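Arginine kinase (Anthopleura japonica, PDB 4RF8) catalyses the reversible transfer of phosphate from ATP to L-arginine, giving N(omega)-phospho-L-arginine and ADP. Local coordinates at residues R131-R136 / G285-V290. Sequence-based numbering, arbitrary orientation.
Sequences RIRVAR and GMRASV. With ADP (adenosine-5'-diphosphate), chain C.
R133 and R287 face each other across two antiparallel strands as a hydrogen-bonded pair: R133 N donates to R287 O at 2.9 Å with an N-H...O angle of 167°, and R287 N returns a bond to R133 O. R131 and S289 repeat this pattern, and A135 N donates to O of G285, in the loop just before strand 286-293. These bonds join strands 127-136 and 286-293, neighbours in the interior of the eight-stranded antiparallel sheet of the phosphagen kinase catalytic domain.

The apolar face is the tightly packed one. A turn at chi3 (-76°) brings M286 CE within 3.7 Å of V134 CG1 and 3.8 Å of I132 CG2; helix 246-263 covers I132 and M286.

The other face is polar and holds ADP; R287 alone among the touching residues is partly exposed. R131 reaches along the nucleotide, with ADP O4' over the centre of one guanidinium face, while NH2 donates to ADP O2B at 3.1 Å. R133 aims NE at O2B and NH1 at O3B of the beta-phosphate, both separations so short that their exact lengths are doubtful. One water accepts from R131 NH2 (2.8 Å) and donates to R287 O. R287 NH2 lies 3.8 Å from R131 NH2 and 3.2 Å from ADP O1A, while its NH1 salt-bridges D333. R131, R133 and R287 converge on the diphosphate and probably offset its negative charge, as expected of the site that takes ATP.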
# COMPACT_ATOMS: atom_id res chain seq x y z
N ARG A 131 1.96 4.08 10.42
CA ARG A 131 1.74 5.52 10.46
C ARG A 131 2.02 6.07 11.85
O ARG A 131 1.59 5.49 12.85
CB ARG A 131 0.30 5.83 10.06
CG ARG A 131 -0.10 7.30 10.11
CD ARG A 131 -1.60 7.43 9.88
NE ARG A 131 -2.05 8.82 9.79
CZ ARG A 131 -2.61 9.49 10.79
NH1 ARG A 131 -2.99 10.75 10.62
NH2 ARG A 131 -2.80 8.91 11.97
N ILE A 132 2.76 7.17 11.93
CA ILE A 132 2.99 7.85 13.20
C ILE A 132 2.69 9.34 13.09
O ILE A 132 3.24 10.03 12.22
CB ILE A 132 4.42 7.63 13.73
CG1 ILE A 132 4.77 6.14 13.74
CG2 ILE A 132 4.57 8.20 15.13
CD1 ILE A 132 6.21 5.84 14.09
N ARG A 133 1.81 9.83 13.96
CA ARG A 133 1.42 11.24 13.97
C ARG A 133 1.82 11.88 15.28
O ARG A 133 1.68 11.27 16.34
CB ARG A 133 -0.10 11.35 13.77
CG ARG A 133 -0.69 12.77 13.94
CD ARG A 133 -1.15 13.06 15.38
NE ARG A 133 -2.42 12.41 15.72
CZ ARG A 133 -2.97 12.44 16.93
NH1 ARG A 133 -4.12 11.82 17.16
NH2 ARG A 133 -2.36 13.08 17.92
N VAL A 134 2.32 13.12 15.22
CA VAL A 134 2.50 13.93 16.42
C VAL A 134 1.85 15.31 16.26
O VAL A 134 1.78 15.85 15.15
CB VAL A 134 3.98 14.10 16.82
CG1 VAL A 134 4.60 12.76 17.17
CG2 VAL A 134 4.77 14.78 15.71
N ALA A 135 1.36 15.86 17.37
CA ALA A 135 0.84 17.22 17.38
C ALA A 135 1.82 18.13 18.11
O ALA A 135 2.28 17.81 19.20
CB ALA A 135 -0.52 17.26 18.06
N ARG A 136 2.15 19.27 17.49
CA ARG A 136 3.10 20.21 18.07
C ARG A 136 2.61 21.64 17.93
O ARG A 136 1.92 21.97 16.96
CB ARG A 136 4.48 20.05 17.41
CG ARG A 136 5.18 18.72 17.67
CD ARG A 136 5.60 18.58 19.13
NE ARG A 136 6.37 17.36 19.38
CZ ARG A 136 5.85 16.22 19.83
NH1 ARG A 136 4.55 16.14 20.08
NH2 ARG A 136 6.63 15.17 20.03
N GLY A 285 1.80 13.74 22.41
CA GLY A 285 0.96 14.20 21.32
C GLY A 285 0.97 13.23 20.16
O GLY A 285 0.69 13.60 19.01
N MET A 286 1.26 11.96 20.47
CA MET A 286 1.58 10.97 19.45
C MET A 286 0.57 9.84 19.32
O MET A 286 0.12 9.28 20.32
CB MET A 286 2.97 10.38 19.70
CG MET A 286 3.28 9.16 18.84
SD MET A 286 4.88 8.39 19.15
CE MET A 286 5.97 9.56 18.34
N ARG A 287 0.22 9.53 18.08
CA ARG A 287 -0.51 8.31 17.77
C ARG A 287 0.30 7.48 16.77
O ARG A 287 0.41 7.83 15.59
CB ARG A 287 -1.90 8.62 17.21
CG ARG A 287 -2.73 7.38 16.91
CD ARG A 287 -4.16 7.73 16.53
NE ARG A 287 -4.98 6.53 16.36
CZ ARG A 287 -5.16 5.90 15.20
NH1 ARG A 287 -5.91 4.81 15.14
NH2 ARG A 287 -4.59 6.37 14.09
N ALA A 288 0.90 6.40 17.26
CA ALA A 288 1.58 5.44 16.39
C ALA A 288 0.59 4.34 16.04
O ALA A 288 -0.12 3.85 16.91
CB ALA A 288 2.80 4.87 17.08
N SER A 289 0.55 3.96 14.76
CA SER A 289 -0.49 3.05 14.28
C SER A 289 -0.01 2.06 13.23
O SER A 289 0.91 2.34 12.45
CB SER A 289 -1.66 3.86 13.73
OG SER A 289 -2.57 3.03 13.02
N VAL A 290 -0.64 0.89 13.21
CA VAL A 290 -0.33 -0.16 12.25
C VAL A 290 -1.63 -0.85 11.83
O VAL A 290 -2.47 -1.15 12.67
CB VAL A 290 0.64 -1.20 12.86
CG1 VAL A 290 0.57 -2.52 12.10
CG2 VAL A 290 2.07 -0.68 12.87
PB ADP C . -5.05 10.98 14.14
O1B ADP C . -5.58 11.82 13.01
O2B ADP C . -3.54 10.88 14.18
O3B ADP C . -5.67 11.27 15.48
PA ADP C . -6.83 9.08 12.97
O1A ADP C . -7.35 7.76 13.47
O2A ADP C . -7.74 10.28 12.90
O3A ADP C . -5.51 9.46 13.82
O5' ADP C . -6.21 8.86 11.51
C5' ADP C . -6.70 9.60 10.39
C4' ADP C . -6.69 8.70 9.16
O4' ADP C . -5.45 7.98 9.11
C3' ADP C . -7.81 7.68 9.25
O3' ADP C . -8.63 7.76 8.08
C2' ADP C . -7.12 6.33 9.30
O2' ADP C . -7.78 5.38 8.46
C1' ADP C . -5.71 6.61 8.80
N9 ADP C . -4.73 5.68 9.41
C8 ADP C . -4.55 5.43 10.72
N7 ADP C . -3.58 4.51 10.92
C5 ADP C . -3.12 4.14 9.71
C6 ADP C . -2.09 3.20 9.18
N6 ADP C . -1.34 2.45 10.02
N1 ADP C . -1.94 3.12 7.84
C2 ADP C . -2.68 3.86 7.00
N3 ADP C . -3.63 4.73 7.40
C4 ADP C . -3.89 4.91 8.72
O HOH W 1 -1.48 7.08 13.58